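Local coordinates for protein manganese lipoxygenase (Gaeumannomyces graminis, PDB 5FX8) that oxygenates linoleic and alpha-linolenic acids to 11S- and 13R-hydroperoxides with a catalytic manganese ion, finally converting the 11S intermediate into the 13R product, at residues R178-P181 with T182-K185; H217-Q220 with K221-T224; D546-T550 with V551-F555. One frame throughout, in Å; residues are numbered along the deposited sequence.

Contact 1: residues R178-P181 with T182-K185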
ATOM      1  N   ARG A 178       5.357  11.019 -25.629  1.00 15.87           N
ATOM      2  CA  ARG A 178       5.840  12.052 -26.538  1.00 16.19           C
ATOM      3  C   ARG A 178       5.151  11.945 -27.890  1.00 16.56           C
ATOM      4  O   ARG A 178       4.876  10.850 -28.374  1.00 23.30           O
ATOM      5  CB  ARG A 178       7.348  11.925 -26.726  1.00 15.00           C
ATOM      6  CG  ARG A 178       7.970  13.070 -27.480  1.00 17.12           C
ATOM      7  CD  ARG A 178       9.347  12.724 -27.979  1.00 18.63           C
ATOM      8  NE  ARG A 178      10.304  12.493 -26.905  1.00 20.70           N
ATOM      9  CZ  ARG A 178      11.244  13.347 -26.522  1.00 18.99           C
ATOM     10  NH1 ARG A 178      11.384  14.504 -27.124  1.00 18.29           N
ATOM     11  NH2 ARG A 178      12.046  13.032 -25.529  1.00 18.76           N
ATOM     12  N   LEU A 179       4.886  13.077 -28.514  1.00 17.01           N
ATOM     13  CA  LEU A 179       4.261  13.077 -29.829  1.00 19.66           C
ATOM     14  C   LEU A 179       5.330  12.946 -30.897  1.00 19.66           C
ATOM     15  O   LEU A 179       6.208  13.800 -31.009  1.00 19.52           O
ATOM     16  CB  LEU A 179       3.444  14.346 -30.051  1.00 19.14           C
ATOM     17  CG  LEU A 179       2.190  14.423 -29.179  1.00 19.19           C
ATOM     18  CD1 LEU A 179       1.415  15.697 -29.467  1.00 13.74           C
ATOM     19  CD2 LEU A 179       1.322  13.155 -29.351  1.00 17.78           C
ATOM     20  N   HIS A 180       5.245  11.889 -31.683  1.00 22.15           N
ATOM     21  CA  HIS A 180       6.171  11.725 -32.781  1.00 23.79           C
ATOM     22  C   HIS A 180       5.931  12.795 -33.839  1.00 25.24           C
ATOM     23  O   HIS A 180       4.788  13.088 -34.170  1.00 24.08           O
ATOM     24  CB  HIS A 180       6.020  10.362 -33.415  1.00 25.64           C
ATOM     25  CG  HIS A 180       7.133  10.025 -34.350  1.00 29.89           C
ATOM     26  ND1 HIS A 180       7.057  10.233 -35.708  1.00 30.02           N
ATOM     27  CD2 HIS A 180       8.369   9.526 -34.114  1.00 29.60           C
ATOM     28  CE1 HIS A 180       8.185   9.844 -36.272  1.00 34.43           C
ATOM     29  NE2 HIS A 180       9.001   9.417 -35.324  1.00 34.01           N
ATOM     30  N   PRO A 181       6.989  13.371 -34.409  1.00 33.28           N
ATOM     31  CA  PRO A 181       6.787  14.448 -35.384  1.00 25.28           C
ATOM     32  C   PRO A 181       5.976  14.042 -36.579  1.00 24.75           C
ATOM     33  O   PRO A 181       5.296  14.893 -37.150  1.00 25.48           O
ATOM     34  CB  PRO A 181       8.215  14.822 -35.782  1.00 21.45           C
ATOM     35  CG  PRO A 181       8.991  14.499 -34.613  1.00 24.44           C
ATOM     36  CD  PRO A 181       8.414  13.231 -34.076  1.00 29.98           C
ATOM     37  N   THR A 182       6.019  12.783 -36.993  1.00 27.04           N
ATOM     38  CA  THR A 182       5.258  12.451 -38.188  1.00 25.49           C
ATOM     39  C   THR A 182       4.328  11.285 -37.981  1.00 26.12           C
ATOM     40  O   THR A 182       3.348  11.152 -38.708  1.00 37.80           O
ATOM     41  CB  THR A 182       6.162  12.116 -39.361  1.00 27.04           C
ATOM     42  OG1 THR A 182       6.977  10.988 -39.033  1.00 27.19           O
ATOM     43  CG2 THR A 182       7.008  13.303 -39.729  1.00 26.58           C
ATOM     44  N   LYS A 183       4.629  10.421 -37.026  1.00 31.43           N
ATOM     45  CA  LYS A 183       3.793   9.256 -36.796  1.00 29.82           C
ATOM     46  C   LYS A 183       2.610   9.531 -35.887  1.00 28.85           C
ATOM     47  O   LYS A 183       1.769   8.650 -35.745  1.00 34.16           O
ATOM     48  CB  LYS A 183       4.618   8.113 -36.220  1.00 31.00           C
ATOM     49  CG  LYS A 183       5.661   7.626 -37.182  1.00 35.02           C
ATOM     50  CD  LYS A 183       6.441   6.460 -36.639  1.00 38.43           C
ATOM     51  CE  LYS A 183       7.609   6.181 -37.555  1.00 41.05           C
ATOM     52  NZ  LYS A 183       7.175   6.239 -38.977  1.00 48.04           N
ATOM     53  N   ASP A 184       2.532  10.708 -35.261  1.00 29.77           N
ATOM     54  CA  ASP A 184       1.394  11.118 -34.449  1.00 28.58           C
ATOM     55  C   ASP A 184       0.915  12.494 -34.907  1.00 28.67           C
ATOM     56  O   ASP A 184       1.698  13.338 -35.334  1.00 26.09           O
ATOM     57  CB  ASP A 184       1.743  11.168 -32.934  1.00 27.75           C
ATOM     58  CG  ASP A 184       2.015   9.789 -32.320  1.00 32.72           C
ATOM     59  OD1 ASP A 184       1.373   8.797 -32.728  1.00 44.85           O
ATOM     60  OD2 ASP A 184       2.878   9.689 -31.416  1.00 28.34           O
ATOM     61  N   LYS A 185      -0.377  12.729 -34.822  1.00 28.88           N
ATOM     62  CA  LYS A 185      -0.882  14.039 -35.185  1.00 25.05           C
ATOM     63  C   LYS A 185      -1.220  14.814 -33.923  1.00 24.36           C
ATOM     64  O   LYS A 185      -1.273  14.256 -32.830  1.00 33.67           O
ATOM     65  CB  LYS A 185      -2.096  13.916 -36.102  1.00 28.67           C
ATOM     66  CG  LYS A 185      -3.353  13.461 -35.409  1.00 34.91           C
ATOM     67  CD  LYS A 185      -4.512  13.242 -36.386  1.00 37.91           C
ATOM     68  CE  LYS A 185      -5.807  12.923 -35.638  1.00 39.70           C
ATOM     69  NZ  LYS A 185      -5.620  11.849 -34.617  1.00 42.02           N
TER
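H180 swings CG anti to its backbone N (chi1 -168°), which brings ND1 up to the backbone N-H groups of T182 and K183, while D184 sets CG anti to its own carbonyl carbon (chi1 -68°) and reaches back to the H180 backbone. Together they fasten a turn, closed weakly as an alpha-turn by D184 N to H180 O, in the loop that leaves strand 177-178, an outermost strand of the five-stranded antiparallel sheet. Histidine suits the place because ND1 can accept hydrogen bonds: K183 N donates to H180 ND1 at 2.8 Å, and T182 N donates to the same ND1 at 3.0 Å, from far out of the ring plane. ND1 is therefore probably unprotonated here. The D184 carboxylate answers in the other direction, with OD2 taking an almost straight bond from H180 N, 3.2 Å long, on its anti side; K177 is a weak, long second partner. With the backbone bond weak, the two side chains do much of the fastening. H207 also bonds to H180 O. L179 lays CD2 against D184 CB, its leucyl end turned to strand 212-216. The long aliphatic chain of K183 roofs the imidazole in a CH-pi contact, with CD 4.0 Å from the H180 ring centroid.

Contact 2: residues H217-Q220 with K221-T224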
ATOM      1  N   HIS A 217      -6.716  11.178 -21.502  1.00 11.68           N
ATOM      2  CA  HIS A 217      -7.766  10.511 -20.742  1.00 12.31           C
ATOM      3  C   HIS A 217      -9.126  10.587 -21.419  1.00 13.80           C
ATOM      4  O   HIS A 217     -10.144  10.477 -20.745  1.00 15.88           O
ATOM      5  CB  HIS A 217      -7.875  11.090 -19.337  1.00 12.16           C
ATOM      6  CG  HIS A 217      -6.681  10.825 -18.496  1.00 11.25           C
ATOM      7  ND1 HIS A 217      -5.999   9.638 -18.547  1.00 11.49           N
ATOM      8  CD2 HIS A 217      -6.012  11.608 -17.624  1.00 11.39           C
ATOM      9  CE1 HIS A 217      -4.972   9.689 -17.723  1.00 12.16           C
ATOM     10  NE2 HIS A 217      -4.954  10.876 -17.154  1.00 11.93           N
ATOM     11  N   SER A 218      -9.168  10.767 -22.733  1.00 13.64           N
ATOM     12  CA  SER A 218     -10.431  10.996 -23.404  1.00 13.44           C
ATOM     13  C   SER A 218     -11.296   9.745 -23.457  1.00 14.16           C
ATOM     14  O   SER A 218     -12.498   9.858 -23.667  1.00 12.98           O
ATOM     15  CB  SER A 218     -10.168  11.507 -24.803  1.00 12.52           C
ATOM     16  OG  SER A 218      -9.462  10.516 -25.515  1.00 14.02           O
ATOM     17  N   TYR A 219     -10.714   8.563 -23.282  1.00 13.43           N
ATOM     18  CA  TYR A 219     -11.497   7.337 -23.226  1.00 12.89           C
ATOM     19  C   TYR A 219     -12.540   7.362 -22.109  1.00 13.60           C
ATOM     20  O   TYR A 219     -13.524   6.626 -22.184  1.00 13.50           O
ATOM     21  CB  TYR A 219     -10.557   6.133 -23.051  1.00 14.58           C
ATOM     22  CG  TYR A 219     -11.213   4.791 -23.257  1.00 17.31           C
ATOM     23  CD1 TYR A 219     -11.323   4.243 -24.524  1.00 18.82           C
ATOM     24  CD2 TYR A 219     -11.723   4.063 -22.180  1.00 18.17           C
ATOM     25  CE1 TYR A 219     -11.928   3.022 -24.732  1.00 20.53           C
ATOM     26  CE2 TYR A 219     -12.343   2.833 -22.373  1.00 17.61           C
ATOM     27  CZ  TYR A 219     -12.445   2.315 -23.658  1.00 26.48           C
ATOM     28  OH  TYR A 219     -13.057   1.087 -23.878  1.00 26.69           O
ATOM     29  N   GLN A 220     -12.348   8.172 -21.072  1.00 12.51           N
ATOM     30  CA  GLN A 220     -13.336   8.232 -20.007  1.00 14.11           C
ATOM     31  C   GLN A 220     -14.607   8.973 -20.425  1.00 14.25           C
ATOM     32  O   GLN A 220     -15.543   9.086 -19.644  1.00 14.18           O
ATOM     33  CB  GLN A 220     -12.730   8.875 -18.760  1.00 13.31           C
ATOM     34  CG  GLN A 220     -11.539   8.140 -18.219  1.00 11.37           C
ATOM     35  CD  GLN A 220     -10.844   8.849 -17.074  1.00 12.08           C
ATOM     36  OE1 GLN A 220     -11.461   9.544 -16.262  1.00 14.91           O
ATOM     37  NE2 GLN A 220      -9.534   8.691 -17.020  1.00 15.14           N
ATOM     38  N   LYS A 221     -14.640   9.489 -21.641  1.00 14.45           N
ATOM     39  CA  LYS A 221     -15.860  10.029 -22.207  1.00 13.19           C
ATOM     40  C   LYS A 221     -16.956   8.967 -22.265  1.00 15.38           C
ATOM     41  O   LYS A 221     -18.142   9.285 -22.131  1.00 18.34           O
ATOM     42  CB  LYS A 221     -15.501  10.581 -23.575  1.00 13.48           C
ATOM     43  CG  LYS A 221     -16.547  11.200 -24.362  1.00 22.89           C
ATOM     44  CD  LYS A 221     -15.985  11.545 -25.722  1.00 19.30           C
ATOM     45  CE  LYS A 221     -15.265  10.344 -26.302  1.00 20.46           C
ATOM     46  NZ  LYS A 221     -14.892  10.532 -27.722  1.00 25.56           N
ATOM     47  N   LYS A 222     -16.562   7.696 -22.410  1.00 15.40           N
ATOM     48  CA  LYS A 222     -17.422   6.517 -22.484  1.00 14.41           C
ATOM     49  C   LYS A 222     -18.221   6.237 -21.206  1.00 13.25           C
ATOM     50  O   LYS A 222     -19.197   5.485 -21.260  1.00 15.97           O
ATOM     51  CB  LYS A 222     -16.535   5.324 -22.856  1.00 14.16           C
ATOM     52  CG  LYS A 222     -16.946   3.983 -22.362  1.00 14.40           C
ATOM     53  CD  LYS A 222     -15.910   2.949 -22.704  1.00 17.60           C
ATOM     54  CE  LYS A 222     -16.418   1.555 -22.391  1.00 16.79           C
ATOM     55  NZ  LYS A 222     -15.499   0.509 -22.903  1.00 23.95           N
ATOM     56  N   TYR A 223     -17.883   6.853 -20.085  1.00 13.54           N
ATOM     57  CA  TYR A 223     -18.510   6.593 -18.801  1.00 11.24           C
ATOM     58  C   TYR A 223     -19.387   7.765 -18.369  1.00 13.72           C
ATOM     59  O   TYR A 223     -19.136   8.921 -18.720  1.00 13.88           O
ATOM     60  CB  TYR A 223     -17.445   6.322 -17.733  1.00 13.62           C
ATOM     61  CG  TYR A 223     -16.494   5.206 -18.105  1.00 12.77           C
ATOM     62  CD1 TYR A 223     -16.978   3.966 -18.489  1.00 11.59           C
ATOM     63  CD2 TYR A 223     -15.130   5.407 -18.125  1.00 12.29           C
ATOM     64  CE1 TYR A 223     -16.141   2.981 -18.846  1.00 13.97           C
ATOM     65  CE2 TYR A 223     -14.273   4.404 -18.486  1.00 13.47           C
ATOM     66  CZ  TYR A 223     -14.782   3.188 -18.839  1.00 14.61           C
ATOM     67  OH  TYR A 223     -13.955   2.155 -19.218  1.00 20.84           O
ATOM     68  N   THR A 224     -20.411   7.449 -17.576  1.00 13.86           N
ATOM     69  CA  THR A 224     -21.357   8.399 -17.042  1.00 12.13           C
ATOM     70  C   THR A 224     -21.164   8.537 -15.547  1.00 13.76           C
ATOM     71  O   THR A 224     -21.223   7.535 -14.831  1.00 14.61           O
ATOM     72  CB  THR A 224     -22.784   7.940 -17.319  1.00 12.08           C
ATOM     73  OG1 THR A 224     -22.916   7.616 -18.706  1.00 17.22           O
ATOM     74  CG2 THR A 224     -23.780   9.007 -16.923  1.00 10.04           C
TER
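Y219 and K222 meet on one flank of a short 3-10 helix in the loop between strands 212-216 and 235-241. The backbone bonds are the i to i+3 kind that defines such a helix: K221 N gives its hydrogen to S218 O at 3.0 Å, K222 N to Y219 O, and Y223 N to Q220 O. The polar side-chain bonds come next. Y219 turns its ring away from its own N (chi1 -168°) to lie beside the extended K222 chain, both pointing the same way, and K222 NZ donates to Y219 OH at 2.7 Å. Lysine suits this place because its methylenes follow the tyrosine while the ammonium carries on to a salt bridge with D356; that aspartate also bonds Y223 OH and thus joins the two residues to helix 351-363. Q220 turns inward, where OE1 bonds N281 of helix 268-305, its amide suited to a buried polar partner. Apolar packing is the third kind. K222 CD rests 3.6 Å from Y219 CE2, and Y223 CD2 comes 3.8 Å from Q220 CA. The two tyrosines cross at a slant, and the Y223 hydroxyl reaches the edge of the Y219 ring near its plane, OH lying 3.6 Å from CE2.

Contact 3: residues D546-T550 with V551-F555; sequences DRKQT and VRDAF. With NAG (2-acetamido-2-deoxy-beta-D-glucopyranose), chain F; NAG (2-acetamido-2-deoxy-beta-D-glucopyranose), chain B.
T550 and D553 make the central contact, closing a type I beta-turn whose corners, V551 and R552, form a short 3-10 segment: D553 N donates to T550 O at 3.0 Å, with the donor well above the carbonyl plane. Aspartate suits the closing position because its short side chain, CG anti to the carbonyl carbon (chi1 -42°), folds back over the preceding residues. The carboxylate lies beside K548 and T550, its OD2 3.5 Å from T550 CB. On the other branch, T550 CG2 packs on R552 CG at 3.7 Å, so the threonine offers a methyl to the arginine stem while OG1 bonds A610 O. Of the K548 side chain CB comes nearest, while its backbone carbonyl lies against the D553 side chain; K548 adopts a left-handed backbone conformation that bends the chain here. Farther out, the glycan at N106 touches the start of the segment: O6 of its NAG in chain B donates to D546 OD2 at 2.8 Å. The arginine end of R552 is held by V576 O. The turn links helix 526-539 to helix 558-563, and backbone bonds of Q549 with F614 and V551 with N612 tie it to the C-terminal segment, while F555 stacks on F411 of helix 396-420.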
ATOM      1  N   ASP A 546       7.776  -2.141  11.177  1.00 16.73           N
ATOM      2  CA  ASP A 546       7.891  -3.002  12.347  1.00 16.73           C
ATOM      3  C   ASP A 546       7.596  -4.458  12.026  1.00 19.03           C
ATOM      4  O   ASP A 546       8.086  -5.352  12.721  1.00 18.78           O
ATOM      5  CB  ASP A 546       6.959  -2.529  13.449  1.00 20.77           C
ATOM      6  CG  ASP A 546       7.090  -1.047  13.729  1.00 32.48           C
ATOM      7  OD1 ASP A 546       8.116  -0.641  14.324  1.00 37.82           O
ATOM      8  OD2 ASP A 546       6.161  -0.292  13.371  1.00 24.52           O
ATOM      9  N   ARG A 547       6.821  -4.716  10.986  1.00 16.79           N
ATOM     10  CA  ARG A 547       6.522  -6.072  10.568  1.00 14.87           C
ATOM     11  C   ARG A 547       7.672  -6.740   9.816  1.00 16.45           C
ATOM     12  O   ARG A 547       7.588  -7.938   9.534  1.00 12.84           O
ATOM     13  CB  ARG A 547       5.249  -6.060   9.726  1.00 14.12           C
ATOM     14  CG  ARG A 547       4.007  -5.676  10.529  1.00 14.35           C
ATOM     15  CD  ARG A 547       2.760  -5.623   9.695  1.00 13.12           C
ATOM     16  NE  ARG A 547       1.558  -5.466  10.510  1.00 14.05           N
ATOM     17  CZ  ARG A 547       0.346  -5.188  10.033  1.00 13.96           C
ATOM     18  NH1 ARG A 547       0.150  -5.015   8.738  1.00 19.17           N
ATOM     19  NH2 ARG A 547      -0.665  -5.054  10.851  1.00 12.01           N
ATOM     20  N   LYS A 548       8.748  -5.998   9.520  1.00 17.52           N
ATOM     21  CA  LYS A 548       9.865  -6.454   8.692  1.00 15.59           C
ATOM     22  C   LYS A 548       9.403  -6.925   7.308  1.00 14.06           C
ATOM     23  O   LYS A 548       9.905  -7.916   6.766  1.00 10.97           O
ATOM     24  CB  LYS A 548      10.681  -7.531   9.410  1.00 18.20           C
ATOM     25  CG  LYS A 548      11.740  -6.955  10.358  1.00 27.36           C
ATOM     26  CD  LYS A 548      11.123  -6.352  11.618  1.00 31.23           C
ATOM     27  CE  LYS A 548      12.105  -5.429  12.354  1.00 36.62           C
ATOM     28  NZ  LYS A 548      11.443  -4.607  13.427  1.00 26.48           N
ATOM     29  N   GLN A 549       8.487  -6.159   6.705  1.00 12.71           N
ATOM     30  CA  GLN A 549       7.858  -6.478   5.426  1.00 11.63           C
ATOM     31  C   GLN A 549       8.109  -5.406   4.364  1.00  9.68           C
ATOM     32  O   GLN A 549       7.424  -5.357   3.344  1.00  9.25           O
ATOM     33  CB  GLN A 549       6.358  -6.702   5.615  1.00 11.52           C
ATOM     34  CG  GLN A 549       6.000  -7.947   6.373  1.00 10.42           C
ATOM     35  CD  GLN A 549       4.523  -8.025   6.656  1.00 14.16           C
ATOM     36  OE1 GLN A 549       3.853  -7.000   6.807  1.00 15.99           O
ATOM     37  NE2 GLN A 549       3.993  -9.239   6.724  1.00 18.77           N
ATOM     38  N   THR A 550       9.073  -4.555   4.606  1.00  9.81           N
ATOM     39  CA  THR A 550       9.614  -3.545   3.723  1.00  9.05           C
ATOM     40  C   THR A 550      10.383  -4.179   2.562  1.00  8.95           C
ATOM     41  O   THR A 550      10.760  -5.349   2.608  1.00 12.96           O
ATOM     42  CB  THR A 550      10.477  -2.641   4.596  1.00 10.35           C
ATOM     43  OG1 THR A 550       9.685  -1.564   5.065  1.00 16.90           O
ATOM     44  CG2 THR A 550      11.628  -2.111   3.929  1.00 10.72           C
ATOM     45  N   VAL A 551      10.575  -3.401   1.490  1.00  8.11           N
ATOM     46  CA  VAL A 551      11.311  -3.864   0.316  1.00  7.84           C
ATOM     47  C   VAL A 551      12.744  -4.270   0.631  1.00 10.64           C
ATOM     48  O   VAL A 551      13.293  -5.160  -0.017  1.00 15.44           O
ATOM     49  CB  VAL A 551      11.313  -2.790  -0.766  1.00 10.63           C
ATOM     50  CG1 VAL A 551      12.170  -3.235  -1.949  1.00  7.42           C
ATOM     51  CG2 VAL A 551       9.923  -2.457  -1.161  1.00  8.56           C
ATOM     52  N   ARG A 552      13.384  -3.640   1.601  1.00  8.29           N
ATOM     53  CA  ARG A 552      14.711  -4.116   1.979  1.00  9.29           C
ATOM     54  C   ARG A 552      14.704  -5.534   2.554  1.00  9.36           C
ATOM     55  O   ARG A 552      15.705  -6.239   2.429  1.00 10.93           O
ATOM     56  CB  ARG A 552      15.340  -3.178   2.969  1.00  8.54           C
ATOM     57  CG  ARG A 552      15.093  -1.804   2.621  1.00 11.21           C
ATOM     58  CD  ARG A 552      15.924  -0.888   3.488  1.00 11.69           C
ATOM     59  NE  ARG A 552      17.233  -1.435   3.744  1.00 15.13           N
ATOM     60  CZ  ARG A 552      18.049  -0.980   4.701  1.00 16.28           C
ATOM     61  NH1 ARG A 552      17.667  -0.006   5.496  1.00 22.82           N
ATOM     62  NH2 ARG A 552      19.244  -1.504   4.881  1.00 12.59           N
ATOM     63  N   ASP A 553      13.623  -5.971   3.196  1.00  9.92           N
ATOM     64  CA  ASP A 553      13.525  -7.320   3.746  1.00  9.92           C
ATOM     65  C   ASP A 553      12.933  -8.292   2.753  1.00 12.17           C
ATOM     66  O   ASP A 553      12.566  -9.400   3.145  1.00 10.55           O
ATOM     67  CB  ASP A 553      12.667  -7.354   5.030  1.00  9.17           C
ATOM     68  CG  ASP A 553      12.938  -6.177   5.966  1.00 13.35           C
ATOM     69  OD1 ASP A 553      14.083  -6.094   6.477  1.00 16.60           O
ATOM     70  OD2 ASP A 553      12.023  -5.337   6.197  1.00  9.59           O
ATOM     71  N   ALA A 554      12.813  -7.898   1.487  1.00  8.47           N
ATOM     72  CA  ALA A 554      12.095  -8.733   0.527  1.00  7.78           C
ATOM     73  C   ALA A 554      12.665 -10.137   0.450  1.00  7.62           C
ATOM     74  O   ALA A 554      11.908 -11.101   0.361  1.00 12.07           O
ATOM     75  CB  ALA A 554      12.104  -8.112  -0.857  1.00  6.61           C
ATOM     76  N   PHE A 555      13.988 -10.278   0.449  1.00  7.80           N
ATOM     77  CA  PHE A 555      14.600 -11.579   0.216  1.00  7.94           C
ATOM     78  C   PHE A 555      15.156 -12.183   1.484  1.00 14.40           C
ATOM     79  O   PHE A 555      15.819 -13.219   1.433  1.00  7.91           O
ATOM     80  CB  PHE A 555      15.680 -11.475  -0.861  1.00  7.15           C
ATOM     81  CG  PHE A 555      15.191 -10.835  -2.088  1.00  6.69           C
ATOM     82  CD1 PHE A 555      14.227 -11.441  -2.849  1.00  6.05           C
ATOM     83  CD2 PHE A 555      15.633  -9.593  -2.447  1.00  7.99           C
ATOM     84  CE1 PHE A 555      13.732 -10.843  -3.950  1.00  5.25           C
ATOM     85  CE2 PHE A 555      15.145  -8.993  -3.549  1.00  7.69           C
ATOM     86  CZ  PHE A 555      14.180  -9.625  -4.312  1.00  5.62           C
TER
HETATM   87  C1  NAG F   2       4.400   0.137  16.682  1.00 41.36           C
HETATM   88  C2  NAG F   2       5.412   1.211  17.084  1.00 34.37           C
HETATM   89  C3  NAG F   2       6.796   0.612  17.269  1.00 37.81           C
HETATM   90  C4  NAG F   2       6.757  -0.596  18.193  1.00 39.64           C
HETATM   91  C5  NAG F   2       5.713  -1.591  17.697  1.00 38.98           C
HETATM   92  C6  NAG F   2       5.535  -2.761  18.626  1.00 45.75           C
HETATM   93  C7  NAG F   2       4.806   3.406  16.167  1.00 32.51           C
HETATM   94  C8  NAG F   2       4.992   4.351  15.023  1.00 32.84           C
HETATM   95  N2  NAG F   2       5.462   2.251  16.073  1.00 34.72           N
HETATM   96  O3  NAG F   2       7.633   1.627  17.810  1.00 48.56           O
HETATM   97  O4  NAG F   2       8.044  -1.206  18.245  1.00 48.68           O
HETATM   98  O5  NAG F   2       4.439  -0.940  17.619  1.00 38.27           O
HETATM   99  O6  NAG F   2       6.449  -2.670  19.708  1.00 58.12           O
HETATM  100  O7  NAG F   2       4.098   3.674  17.128  1.00 33.02           O
HETATM  101  C1  NAG B   1      -0.445  -0.682  14.980  1.00 28.40           C
HETATM  102  C2  NAG B   1       0.073  -1.407  16.212  1.00 29.40           C
HETATM  103  C3  NAG B   1       1.082  -0.545  16.946  1.00 31.98           C
HETATM  104  C4  NAG B   1       2.193  -0.125  15.993  1.00 31.41           C
HETATM  105  C5  NAG B   1       1.603   0.554  14.763  1.00 28.58           C
HETATM  106  C6  NAG B   1       2.644   0.863  13.716  1.00 27.33           C
HETATM  107  C7  NAG B   1      -1.409  -3.025  17.293  1.00 35.44           C
HETATM  108  C8  NAG B   1      -2.582  -3.214  18.205  1.00 42.61           C
HETATM  109  N2  NAG B   1      -1.027  -1.765  17.089  1.00 32.54           N
HETATM  110  O3  NAG B   1       1.603  -1.298  18.035  1.00 33.67           O
HETATM  111  O4  NAG B   1       3.097   0.765  16.631  1.00 35.88           O
HETATM  112  O5  NAG B   1       0.649  -0.315  14.139  1.00 24.59           O
HETATM  113  O6  NAG B   1       3.358  -0.310  13.348  1.00 26.32           O
HETATM  114  O7  NAG B   1      -0.833  -3.970  16.772  1.00 34.87           O

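Contacts 1, 2 and 3 follow one another along the chain, each a local contact in a continuous stretch of the lipoxygenase fold. The first two lie in loops that leave neighbouring strands of one sheet: contact 1 follows strand 177-178 and contact 2 follows its antiparallel neighbour 212-216. Their centres lie about 23 Å apart, with nearest atoms about 10 Å apart. Contact 3 is on the opposite side of the chain's centre, about 43 Å from contact 1 and 39 Å from contact 2 between centres. The first pair flanks the sheet; contact 2 also packs on helix 268-305, bearing manganese ligands H290 and H294. Contact 3 is backbone-bonded to the segment ending in V618, the V551 side chain about 14 Å from the manganese ion.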